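Local coordinates for protein D-hydantoinase (Ralstonia pickettii, PDB 1NFG) that is a two-zinc hydrolase that probably catalyses the stereospecific opening of the cyclic amide bond of D-hydantoin derivatives, at residues N7-I10 and G15-R18; R40-A45 and I390-P395; G46-P51 and M346-V351; F307-S312 and E341-M346. One frame throughout, in Å; residues are numbered along the deposited sequence.

Contact 1. Residues N7-I10 and G15-R18; sequences NGTI and GISR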
loop_
_atom_site.group_PDB
_atom_site.type_symbol
_atom_site.label_atom_id
_atom_site.label_comp_id
_atom_site.label_asym_id
_atom_site.label_seq_id
_atom_site.Cartn_x
_atom_site.Cartn_y
_atom_site.Cartn_z
ATOM N N ASN A 7 -8.985 16.275 47.164
ATOM C CA ASN A 7 -9.781 15.060 46.983
ATOM C C ASN A 7 -10.051 14.659 45.544
ATOM O O ASN A 7 -10.947 13.850 45.283
ATOM C CB ASN A 7 -11.138 15.187 47.693
ATOM C CG ASN A 7 -11.007 15.611 49.139
ATOM O OD1 ASN A 7 -10.029 15.279 49.813
ATOM N ND2 ASN A 7 -12.002 16.339 49.631
ATOM N N GLY A 8 -9.295 15.222 44.613
ATOM C CA GLY A 8 -9.513 14.884 43.224
ATOM C C GLY A 8 -8.432 13.974 42.688
ATOM O O GLY A 8 -7.397 13.760 43.330
ATOM N N THR A 9 -8.683 13.429 41.505
ATOM C CA THR A 9 -7.723 12.557 40.855
ATOM C C THR A 9 -7.138 13.322 39.677
ATOM O O THR A 9 -7.818 13.564 38.682
ATOM C CB THR A 9 -8.395 11.269 40.345
ATOM O OG1 THR A 9 -9.028 10.601 41.443
ATOM C CG2 THR A 9 -7.364 10.339 39.721
ATOM N N ILE A 10 -5.879 13.721 39.811
ATOM C CA ILE A 10 -5.198 14.456 38.760
ATOM C C ILE A 10 -4.880 13.521 37.600
ATOM O O ILE A 10 -4.108 12.563 37.739
ATOM C CB ILE A 10 -3.882 15.069 39.275
ATOM C CG1 ILE A 10 -4.177 16.015 40.442
ATOM C CG2 ILE A 10 -3.159 15.789 38.135
ATOM C CD1 ILE A 10 -2.927 16.567 41.119
ATOM N N GLY A 15 0.036 10.420 33.674
ATOM C CA GLY A 15 -0.034 10.295 35.109
ATOM C C GLY A 15 -1.460 10.285 35.613
ATOM O O GLY A 15 -2.345 10.931 35.044
ATOM N N ILE A 16 -1.682 9.519 36.675
ATOM C CA ILE A 16 -2.986 9.426 37.315
ATOM C C ILE A 16 -2.670 9.330 38.787
ATOM O O ILE A 16 -2.156 8.308 39.242
ATOM C CB ILE A 16 -3.748 8.159 36.930
ATOM C CG1 ILE A 16 -3.966 8.109 35.423
ATOM C CG2 ILE A 16 -5.084 8.137 37.636
ATOM C CD1 ILE A 16 -4.778 6.921 34.976
ATOM N N SER A 17 -2.948 10.388 39.538
ATOM C CA SER A 17 -2.657 10.349 40.962
ATOM C C SER A 17 -3.651 11.108 41.816
ATOM O O SER A 17 -4.076 12.206 41.459
ATOM C CB SER A 17 -1.244 10.877 41.223
ATOM O OG SER A 17 -1.043 12.148 40.642
ATOM N N ARG A 18 -4.046 10.501 42.932
ATOM C CA ARG A 18 -4.962 11.165 43.847
ATOM C C ARG A 18 -4.086 12.024 44.729
ATOM O O ARG A 18 -3.321 11.516 45.546
ATOM C CB ARG A 18 -5.746 10.169 44.697
ATOM C CG ARG A 18 -6.918 9.559 43.962
ATOM C CD ARG A 18 -8.020 9.166 44.928
ATOM N NE ARG A 18 -9.194 8.629 44.238
ATOM C CZ ARG A 18 -10.350 8.343 44.836
ATOM N NH1 ARG A 18 -10.493 8.545 46.144
ATOM N NH2 ARG A 18 -11.368 7.857 44.129
#
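Thr9, Ile10, Ser17 and Arg18 pair the two arms of an antiparallel beta hairpin, strands 8-12 and 15-24, in the small beta-sandwich domain beside the catalytic barrel. The arms run at 156° to each other. Ile10 and Ser17 form a hydrogen-bonded pair: Ile10 N gives its proton to Ser17 O over 2.9 Å, and Ser17 N returns a bond of 3.1 Å to Ile10 O, the straighter of the two. Thr9 and Arg18 follow as a non-hydrogen-bonded pair, their CA atoms 4.3 Å apart, with both side chains on one face of the sheet. With CG2 anti to its backbone N, Thr9 turns that methyl toward Ile16, whose CG2 lies 3.8 Å from Thr9 CG2, while its hydroxyl faces the stem of Arg18: Thr9 OG1 is 3.4 Å from Arg18 CG. Ile10 and Ser17 occupy the other face. Strand 48-58 continues the sheet beyond Thr9, and Phe376 and Val384 of a second subunit pack on Ile16 and Ser17. The hairpin is therefore held by main-chain bonds, with side chains adding one methyl contact and the approach of the threonine hydroxyl to the stem of the exposed Arg18.

Contact 2. Residues R40-A45 and I390-P395; sequences RTIDAA and IVLWDP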
loop_
_atom_site.group_PDB
_atom_site.type_symbol
_atom_site.label_atom_id
_atom_site.label_comp_id
_atom_site.label_asym_id
_atom_site.label_seq_id
_atom_site.Cartn_x
_atom_site.Cartn_y
_atom_site.Cartn_z
ATOM N N ARG A 40 -9.407 30.147 48.800
ATOM C CA ARG A 40 -10.528 29.278 48.508
ATOM C C ARG A 40 -10.057 27.845 48.370
ATOM O O ARG A 40 -8.910 27.589 48.013
ATOM C CB ARG A 40 -11.214 29.721 47.220
ATOM C CG ARG A 40 -12.442 28.906 46.877
ATOM C CD ARG A 40 -13.050 29.387 45.580
ATOM N NE ARG A 40 -14.294 28.690 45.284
ATOM C CZ ARG A 40 -15.132 29.043 44.315
ATOM N NH1 ARG A 40 -14.855 30.086 43.543
ATOM N NH2 ARG A 40 -16.258 28.364 44.137
ATOM N N THR A 41 -10.951 26.914 48.676
ATOM C CA THR A 41 -10.647 25.500 48.567
ATOM C C THR A 41 -11.781 24.849 47.802
ATOM O O THR A 41 -12.954 25.068 48.103
ATOM C CB THR A 41 -10.519 24.825 49.952
ATOM O OG1 THR A 41 -9.312 25.263 50.593
ATOM C CG2 THR A 41 -10.489 23.306 49.805
ATOM N N ILE A 42 -11.428 24.068 46.788
ATOM C CA ILE A 42 -12.432 23.384 45.992
ATOM C C ILE A 42 -12.352 21.889 46.269
ATOM O O ILE A 42 -11.262 21.311 46.331
ATOM C CB ILE A 42 -12.227 23.650 44.493
ATOM C CG1 ILE A 42 -12.378 25.150 44.211
ATOM C CG2 ILE A 42 -13.229 22.840 43.685
ATOM C CD1 ILE A 42 -12.076 25.554 42.772
ATOM N N ASP A 43 -13.515 21.275 46.453
ATOM C CA ASP A 43 -13.587 19.851 46.731
ATOM C C ASP A 43 -13.834 19.083 45.436
ATOM O O ASP A 43 -14.964 19.021 44.945
ATOM C CB ASP A 43 -14.719 19.570 47.716
ATOM C CG ASP A 43 -14.573 18.226 48.399
ATOM O OD1 ASP A 43 -13.997 17.302 47.786
ATOM O OD2 ASP A 43 -15.045 18.091 49.545
ATOM N N ALA A 44 -12.773 18.496 44.891
ATOM C CA ALA A 44 -12.870 17.734 43.649
ATOM C C ALA A 44 -13.159 16.257 43.909
ATOM O O ALA A 44 -12.896 15.405 43.065
ATOM C CB ALA A 44 -11.582 17.881 42.849
ATOM N N ALA A 45 -13.708 15.962 45.082
ATOM C CA ALA A 45 -14.036 14.591 45.452
ATOM C C ALA A 45 -14.836 13.897 44.351
ATOM O O ALA A 45 -15.798 14.458 43.818
ATOM C CB ALA A 45 -14.829 14.578 46.758
ATOM N N ILE A 390 -7.505 24.665 34.478
ATOM C CA ILE A 390 -8.009 23.384 34.934
ATOM C C ILE A 390 -9.485 23.117 34.694
ATOM O O ILE A 390 -10.293 24.038 34.648
ATOM C CB ILE A 390 -7.728 23.259 36.445
ATOM C CG1 ILE A 390 -6.219 23.288 36.677
ATOM C CG2 ILE A 390 -8.357 21.996 37.018
ATOM C CD1 ILE A 390 -5.847 23.374 38.131
ATOM N N VAL A 391 -9.822 21.838 34.547
ATOM C CA VAL A 391 -11.202 21.417 34.356
ATOM C C VAL A 391 -11.481 20.322 35.363
ATOM O O VAL A 391 -10.742 19.337 35.429
ATOM C CB VAL A 391 -11.453 20.815 32.962
ATOM C CG1 VAL A 391 -12.936 20.492 32.800
ATOM C CG2 VAL A 391 -10.991 21.772 31.893
ATOM N N LEU A 392 -12.534 20.498 36.154
ATOM C CA LEU A 392 -12.919 19.499 37.139
ATOM C C LEU A 392 -14.046 18.702 36.499
ATOM O O LEU A 392 -15.173 19.187 36.354
ATOM C CB LEU A 392 -13.367 20.171 38.437
ATOM C CG LEU A 392 -12.269 21.053 39.050
ATOM C CD1 LEU A 392 -12.693 21.485 40.440
ATOM C CD2 LEU A 392 -10.940 20.290 39.111
ATOM N N TRP A 393 -13.710 17.474 36.112
ATOM C CA TRP A 393 -14.619 16.575 35.414
ATOM C C TRP A 393 -15.349 15.575 36.305
ATOM O O TRP A 393 -14.754 14.950 37.182
ATOM C CB TRP A 393 -13.813 15.836 34.340
ATOM C CG TRP A 393 -14.604 15.333 33.169
ATOM C CD1 TRP A 393 -15.298 14.157 33.082
ATOM C CD2 TRP A 393 -14.786 15.999 31.914
ATOM N NE1 TRP A 393 -15.901 14.052 31.851
ATOM C CE2 TRP A 393 -15.603 15.169 31.115
ATOM C CE3 TRP A 393 -14.338 17.219 31.386
ATOM C CZ2 TRP A 393 -15.982 15.523 29.813
ATOM C CZ3 TRP A 393 -14.714 17.567 30.095
ATOM C CH2 TRP A 393 -15.529 16.721 29.323
ATOM N N ASP A 394 -16.650 15.437 36.073
ATOM C CA ASP A 394 -17.478 14.492 36.818
ATOM C C ASP A 394 -17.723 13.331 35.863
ATOM O O ASP A 394 -18.609 13.399 35.012
ATOM C CB ASP A 394 -18.821 15.122 37.189
ATOM C CG ASP A 394 -19.668 14.213 38.066
ATOM O OD1 ASP A 394 -19.562 12.973 37.933
ATOM O OD2 ASP A 394 -20.448 14.748 38.883
ATOM N N PRO A 395 -16.944 12.248 35.993
ATOM C CA PRO A 395 -17.091 11.080 35.120
ATOM C C PRO A 395 -18.434 10.357 35.169
ATOM O O PRO A 395 -18.789 9.658 34.224
ATOM C CB PRO A 395 -15.931 10.186 35.551
ATOM C CG PRO A 395 -15.808 10.494 37.003
ATOM C CD PRO A 395 -15.923 12.001 37.025
#
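At Ile42, chi1 of -62° sets CG1 beside the backbone N and leaves the CG2 branch anti to it, and Leu392 is extended from CA to CD1 (chi2 -170°), which brings the two methyl groups together across the interior of the beta-sandwich domain. Strand 40-43 and strand 390-400 do not pair here: no hydrogen bond joins them, and even the nearest CA atoms, those of Ala44 and Leu392, stand 6.7 Å apart. What joins them is apolar side-chain contact. Leu392 CD1 reaches to 3.6 Å from Ile42 CG2, the two side chains meeting at a slant, and the same methyl comes within 4.5 Å of Ala44 CB. A single leucine branch thus touches both residues that point toward it, on successive inward positions of the 40-45 segment. Ile42 and Ala44 are also tied by their backbone to Lys6, on strand 3-6. Leu392 packs in addition on Val49 and Thr426, from the strands that flank its own, so the leucine links N-terminal and C-terminal parts of the chain, which together build this domain. Around Ala44 the chain bends in an Asx turn: Ala45 N donates to Asp43 OD1 over 3.0 Å, approaching on the anti side of the oxygen and 23° out of the carboxylate plane, and Asn7 ND2 donates to that same Asp43 OD1.

Contact 3. Residues G46-P51 and M346-V351; sequences GRYVFP and MVYQGV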
loop_
_atom_site.group_PDB
_atom_site.type_symbol
_atom_site.label_atom_id
_atom_site.label_comp_id
_atom_site.label_asym_id
_atom_site.label_seq_id
_atom_site.Cartn_x
_atom_site.Cartn_y
_atom_site.Cartn_z
ATOM N N GLY A 46 -14.429 12.676 44.018
ATOM C CA GLY A 46 -15.119 11.912 42.995
ATOM C C GLY A 46 -15.017 12.503 41.600
ATOM O O GLY A 46 -15.763 12.113 40.699
ATOM N N ARG A 47 -14.088 13.437 41.412
ATOM C CA ARG A 47 -13.917 14.073 40.116
ATOM C C ARG A 47 -12.484 14.044 39.612
ATOM O O ARG A 47 -11.534 13.883 40.382
ATOM C CB ARG A 47 -14.404 15.516 40.181
ATOM C CG ARG A 47 -15.901 15.649 40.381
ATOM C CD ARG A 47 -16.280 17.105 40.520
ATOM N NE ARG A 47 -17.724 17.305 40.542
ATOM C CZ ARG A 47 -18.301 18.497 40.654
ATOM N NH1 ARG A 47 -17.550 19.586 40.757
ATOM N NH2 ARG A 47 -19.626 18.603 40.658
ATOM N N TYR A 48 -12.339 14.186 38.301
ATOM C CA TYR A 48 -11.025 14.201 37.684
ATOM C C TYR A 48 -10.553 15.647 37.588
ATOM O O TYR A 48 -11.356 16.566 37.405
ATOM C CB TYR A 48 -11.076 13.605 36.271
ATOM C CG TYR A 48 -11.335 12.112 36.187
ATOM C CD1 TYR A 48 -10.553 11.201 36.899
ATOM C CD2 TYR A 48 -12.322 11.605 35.342
ATOM C CE1 TYR A 48 -10.743 9.827 36.768
ATOM C CE2 TYR A 48 -12.521 10.232 35.202
ATOM C CZ TYR A 48 -11.727 9.350 35.917
ATOM O OH TYR A 48 -11.911 7.993 35.767
ATOM N N VAL A 49 -9.250 15.846 37.717
ATOM C CA VAL A 49 -8.663 17.171 37.606
ATOM C C VAL A 49 -7.843 17.124 36.323
ATOM O O VAL A 49 -6.677 16.718 36.344
ATOM C CB VAL A 49 -7.728 17.474 38.799
ATOM C CG1 VAL A 49 -7.113 18.857 38.649
ATOM C CG2 VAL A 49 -8.499 17.361 40.105
ATOM N N PHE A 50 -8.463 17.523 35.212
ATOM C CA PHE A 50 -7.815 17.519 33.895
ATOM C C PHE A 50 -7.200 18.860 33.523
ATOM O O PHE A 50 -7.605 19.906 34.036
ATOM C CB PHE A 50 -8.827 17.231 32.780
ATOM C CG PHE A 50 -9.394 15.845 32.776
ATOM C CD1 PHE A 50 -8.567 14.728 32.859
ATOM C CD2 PHE A 50 -10.758 15.657 32.572
ATOM C CE1 PHE A 50 -9.099 13.435 32.729
ATOM C CE2 PHE A 50 -11.299 14.375 32.440
ATOM C CZ PHE A 50 -10.468 13.260 32.518
ATOM N N PRO A 51 -6.202 18.847 32.622
ATOM C CA PRO A 51 -5.592 20.109 32.196
ATOM C C PRO A 51 -6.698 20.772 31.361
ATOM O O PRO A 51 -7.573 20.076 30.838
ATOM C CB PRO A 51 -4.429 19.649 31.321
ATOM C CG PRO A 51 -4.025 18.368 31.943
ATOM C CD PRO A 51 -5.359 17.703 32.230
ATOM N N MET A 346 -17.770 15.167 23.952
ATOM C CA MET A 346 -17.883 14.240 22.833
ATOM C C MET A 346 -16.658 13.334 22.690
ATOM O O MET A 346 -16.791 12.124 22.524
ATOM C CB MET A 346 -18.114 15.023 21.540
ATOM C CG MET A 346 -19.467 15.696 21.477
ATOM S SD MET A 346 -20.815 14.496 21.524
ATOM C CE MET A 346 -21.170 14.530 23.171
ATOM N N VAL A 347 -15.466 13.910 22.754
ATOM C CA VAL A 347 -14.257 13.113 22.641
ATOM C C VAL A 347 -14.154 12.182 23.844
ATOM O O VAL A 347 -13.734 11.028 23.712
ATOM C CB VAL A 347 -12.999 14.008 22.575
ATOM C CG1 VAL A 347 -11.737 13.161 22.703
ATOM C CG2 VAL A 347 -12.986 14.788 21.262
ATOM N N TYR A 348 -14.555 12.684 25.013
ATOM C CA TYR A 348 -14.506 11.905 26.246
ATOM C C TYR A 348 -15.369 10.644 26.175
ATOM O O TYR A 348 -15.060 9.637 26.818
ATOM C CB TYR A 348 -14.956 12.752 27.443
ATOM C CG TYR A 348 -14.865 12.016 28.770
ATOM C CD1 TYR A 348 -13.633 11.830 29.405
ATOM C CD2 TYR A 348 -15.999 11.444 29.353
ATOM C CE1 TYR A 348 -13.530 11.088 30.581
ATOM C CE2 TYR A 348 -15.906 10.701 30.523
ATOM C CZ TYR A 348 -14.670 10.524 31.129
ATOM O OH TYR A 348 -14.568 9.755 32.261
ATOM N N GLN A 349 -16.452 10.687 25.409
ATOM C CA GLN A 349 -17.305 9.511 25.306
ATOM C C GLN A 349 -16.499 8.347 24.737
ATOM O O GLN A 349 -16.846 7.185 24.925
ATOM C CB GLN A 349 -18.520 9.801 24.418
ATOM C CG GLN A 349 -19.375 10.945 24.925
ATOM C CD GLN A 349 -19.744 10.785 26.389
ATOM O OE1 GLN A 349 -20.508 9.890 26.757
ATOM N NE2 GLN A 349 -19.191 11.651 27.236
ATOM N N GLY A 350 -15.414 8.673 24.046
ATOM C CA GLY A 350 -14.579 7.644 23.465
ATOM C C GLY A 350 -13.846 6.849 24.527
ATOM O O GLY A 350 -13.504 5.683 24.313
ATOM N N VAL A 351 -13.589 7.469 25.674
ATOM C CA VAL A 351 -12.899 6.751 26.730
ATOM C C VAL A 351 -13.937 5.851 27.388
ATOM O O VAL A 351 -13.615 4.768 27.865
ATOM C CB VAL A 351 -12.228 7.714 27.777
ATOM C CG1 VAL A 351 -12.078 9.103 27.190
ATOM C CG2 VAL A 351 -13.003 7.738 29.068
HETATM O O HOH W 1 -12.898 6.983 32.867
#
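Tyr348 points from helix 343-352 toward strand 48-58 and meets two rings there, those of Tyr48 and Phe50. Its phenol oxygen lies at the edge of the Tyr48 ring, near the ring plane, with Tyr348 OH 3.6 Å from Tyr48 CE2; the two tyrosine side chains cross at about a right angle. Farther along the strand, Tyr348 CE1 approaches the edge of the Phe50 ring, 4.2 Å from Phe50 CZ. The two hydroxyls do not meet directly. A water bridges them by long bonds, 3.2 Å to Tyr48 OH and 3.3 Å to Tyr348 OH. CG anti to the backbone N (chi1 -177°) carries the Tyr348 ring outward from the helix to this meeting point. In the next shell, Val351 CG2 sits over one face of the Tyr348 ring, 3.7 Å above its plane, and Tyr48 CB rests over a face of Phe50, both offset toward the rim. Phe361, from helix 358-372, packs edge-to-face with Tyr348, and Trp393 meets both Tyr348 and Phe50. This aromatic cluster fills the seam where a strand of the beta sandwich that runs on into the catalytic barrel is faced by a barrel-side helix. The chemistry is correspondingly mixed: Phe50 and Tyr348 make an apolar contact through ring carbons, while the bridging water gives both phenol oxygens a polar partner.

Contact 4. Residues F307-S312 and E341-M346; sequences FETVSS and EERLMM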
loop_
_atom_site.group_PDB
_atom_site.type_symbol
_atom_site.label_atom_id
_atom_site.label_comp_id
_atom_site.label_asym_id
_atom_site.label_seq_id
_atom_site.Cartn_x
_atom_site.Cartn_y
_atom_site.Cartn_z
ATOM N N PHE A 307 -2.929 10.979 15.071
ATOM C CA PHE A 307 -3.269 12.403 15.081
ATOM C C PHE A 307 -2.701 13.221 16.236
ATOM O O PHE A 307 -2.473 12.708 17.328
ATOM C CB PHE A 307 -4.786 12.569 15.062
ATOM C CG PHE A 307 -5.437 12.054 13.808
ATOM C CD1 PHE A 307 -5.012 12.500 12.555
ATOM C CD2 PHE A 307 -6.490 11.145 13.875
ATOM C CE1 PHE A 307 -5.632 12.050 11.393
ATOM C CE2 PHE A 307 -7.117 10.689 12.716
ATOM C CZ PHE A 307 -6.690 11.143 11.473
ATOM N N GLU A 308 -2.492 14.508 15.985
ATOM C CA GLU A 308 -1.954 15.405 16.995
ATOM C C GLU A 308 -3.039 15.907 17.940
ATOM O O GLU A 308 -2.741 16.354 19.048
ATOM C CB GLU A 308 -1.289 16.602 16.331
ATOM C CG GLU A 308 -0.204 16.232 15.370
ATOM C CD GLU A 308 0.868 15.412 16.028
ATOM O OE1 GLU A 308 1.320 15.810 17.118
ATOM O OE2 GLU A 308 1.267 14.375 15.455
ATOM N N THR A 309 -4.296 15.823 17.516
ATOM C CA THR A 309 -5.380 16.314 18.355
ATOM C C THR A 309 -6.726 16.114 17.688
ATOM O O THR A 309 -6.803 15.672 16.552
ATOM C CB THR A 309 -5.224 17.841 18.609
ATOM O OG1 THR A 309 -6.267 18.305 19.473
ATOM C CG2 THR A 309 -5.325 18.607 17.296
ATOM N N VAL A 310 -7.785 16.439 18.420
ATOM C CA VAL A 310 -9.142 16.384 17.895
ATOM C C VAL A 310 -9.661 17.795 18.164
ATOM O O VAL A 310 -10.052 18.106 19.290
ATOM C CB VAL A 310 -10.044 15.381 18.649
ATOM C CG1 VAL A 310 -11.473 15.483 18.121
ATOM C CG2 VAL A 310 -9.517 13.964 18.487
ATOM N N SER A 311 -9.624 18.652 17.145
ATOM C CA SER A 311 -10.090 20.028 17.287
ATOM C C SER A 311 -11.539 20.092 16.850
ATOM O O SER A 311 -12.111 19.063 16.496
ATOM C CB SER A 311 -9.222 20.980 16.458
ATOM O OG SER A 311 -9.113 20.552 15.112
ATOM N N SER A 312 -12.134 21.286 16.863
ATOM C CA SER A 312 -13.547 21.431 16.501
ATOM C C SER A 312 -13.905 22.074 15.158
ATOM O O SER A 312 -14.933 21.737 14.574
ATOM C CB SER A 312 -14.291 22.199 17.605
ATOM O OG SER A 312 -13.821 23.538 17.714
ATOM N N GLU A 341 -17.835 24.086 22.290
ATOM C CA GLU A 341 -18.251 23.739 23.644
ATOM C C GLU A 341 -18.373 22.239 23.885
ATOM O O GLU A 341 -17.960 21.740 24.929
ATOM C CB GLU A 341 -19.590 24.398 23.990
ATOM C CG GLU A 341 -19.876 24.399 25.493
ATOM C CD GLU A 341 -21.196 25.050 25.859
ATOM O OE1 GLU A 341 -21.523 26.117 25.294
ATOM O OE2 GLU A 341 -21.906 24.496 26.725
ATOM N N GLU A 342 -18.938 21.529 22.916
ATOM C CA GLU A 342 -19.143 20.094 23.036
ATOM C C GLU A 342 -17.900 19.233 22.842
ATOM O O GLU A 342 -17.882 18.075 23.266
ATOM C CB GLU A 342 -20.217 19.639 22.044
ATOM C CG GLU A 342 -21.549 20.355 22.192
ATOM C CD GLU A 342 -21.673 21.591 21.311
ATOM O OE1 GLU A 342 -20.679 22.332 21.151
ATOM O OE2 GLU A 342 -22.783 21.828 20.788
ATOM N N ARG A 343 -16.860 19.797 22.231
ATOM C CA ARG A 343 -15.645 19.038 21.943
ATOM C C ARG A 343 -15.197 18.032 23.002
ATOM O O ARG A 343 -15.191 16.831 22.741
ATOM C CB ARG A 343 -14.471 19.970 21.608
ATOM C CG ARG A 343 -13.243 19.201 21.091
ATOM C CD ARG A 343 -12.059 20.096 20.740
ATOM N NE ARG A 343 -11.599 20.881 21.881
ATOM C CZ ARG A 343 -10.353 20.875 22.341
ATOM N NH1 ARG A 343 -9.434 20.120 21.754
ATOM N NH2 ARG A 343 -10.024 21.624 23.387
ATOM N N LEU A 344 -14.827 18.503 24.188
ATOM C CA LEU A 344 -14.359 17.596 25.233
ATOM C C LEU A 344 -15.341 16.489 25.596
ATOM O O LEU A 344 -14.973 15.314 25.597
ATOM C CB LEU A 344 -13.976 18.363 26.506
ATOM C CG LEU A 344 -12.764 19.302 26.503
ATOM C CD1 LEU A 344 -12.000 19.111 27.786
ATOM C CD2 LEU A 344 -11.857 19.023 25.334
ATOM N N MET A 345 -16.580 16.843 25.908
ATOM C CA MET A 345 -17.552 15.821 26.271
ATOM C C MET A 345 -17.659 14.744 25.207
ATOM O O MET A 345 -17.634 13.552 25.516
ATOM C CB MET A 345 -18.930 16.434 26.515
ATOM C CG MET A 345 -19.049 17.188 27.834
ATOM S SD MET A 345 -20.724 17.800 28.109
ATOM C CE MET A 345 -20.754 19.189 26.957
ATOM N N MET A 346 -17.770 15.167 23.952
ATOM C CA MET A 346 -17.883 14.240 22.833
ATOM C C MET A 346 -16.658 13.334 22.690
ATOM O O MET A 346 -16.791 12.124 22.524
ATOM C CB MET A 346 -18.114 15.023 21.540
ATOM C CG MET A 346 -19.467 15.696 21.477
ATOM S SD MET A 346 -20.815 14.496 21.524
ATOM C CE MET A 346 -21.170 14.530 23.171
#
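Val310, on the last strand of the catalytic TIM barrel, receives the side chain of Arg343 from helix 343-352. Arg343 NH1 donates to Val310 O over 3.2 Å in an almost straight bond, 173° at the hydrogen. The oxygen lies in the guanidinium plane, at its edge, whereas seen from the peptide the donor is tilted 33° out of the carbonyl plane. Chi1 and chi2, both near 180°, bring Arg343 CD to 3.2 Å from Val310 O, and the bend at chi3 (59°) turns the guanidinium so that NH1 meets the same oxygen. The CD methylene lies against the backbone at Ser311 and Ser312, with Arg343 CD 3.9 Å from Ser311 C and 4.4 Å from Ser312 CB. Over one face of the guanidinium sits Leu344 CD2, 3.6 Å above the plane and offset toward the rim. In the amidohydrolase barrel this strand leads to the metal-binding aspartate, here Asp313, immediately after Ser312, and the side chain of Ser311 lies about 8 Å from a bound zinc ion. The buried arginine reaches strands 85-93 and 48-58 as well: its NH2 bonds to Thr85 OG1, its NH1 makes a weak hydrogen bond to Ile54 O, and its NE forms a long, weak ion pair with Asp55 OD2, a carboxylate that would tend to stabilise the positive charge. Ser312 OG bonds to that same Asp55 oxygen, while Thr309 OG1 is engaged by Leu364 O.

Contacts 2, 3 and 4 are buried, whereas contact 1 is only partly so and borders a second subunit. Contacts 1 to 3 meet around strand 48-58, whose backbone bonds to strand 8-12 through Thr9 and to strand 390-400 through Trp393 and Val391. Contacts 3 and 4 share helix 343-352 and Met346, with Val347 packing on Val310; their centres are about 12 Å apart. Chemistry shifts with position: main-chain pairing in the outlying hairpin, methyl packing inside the sandwich, aromatic rings and a water at the domain junction, and a buried arginine bond near the zinc site. Trp393, from the strand of contact 2, also reaches Leu344 and Met345 of contact 4.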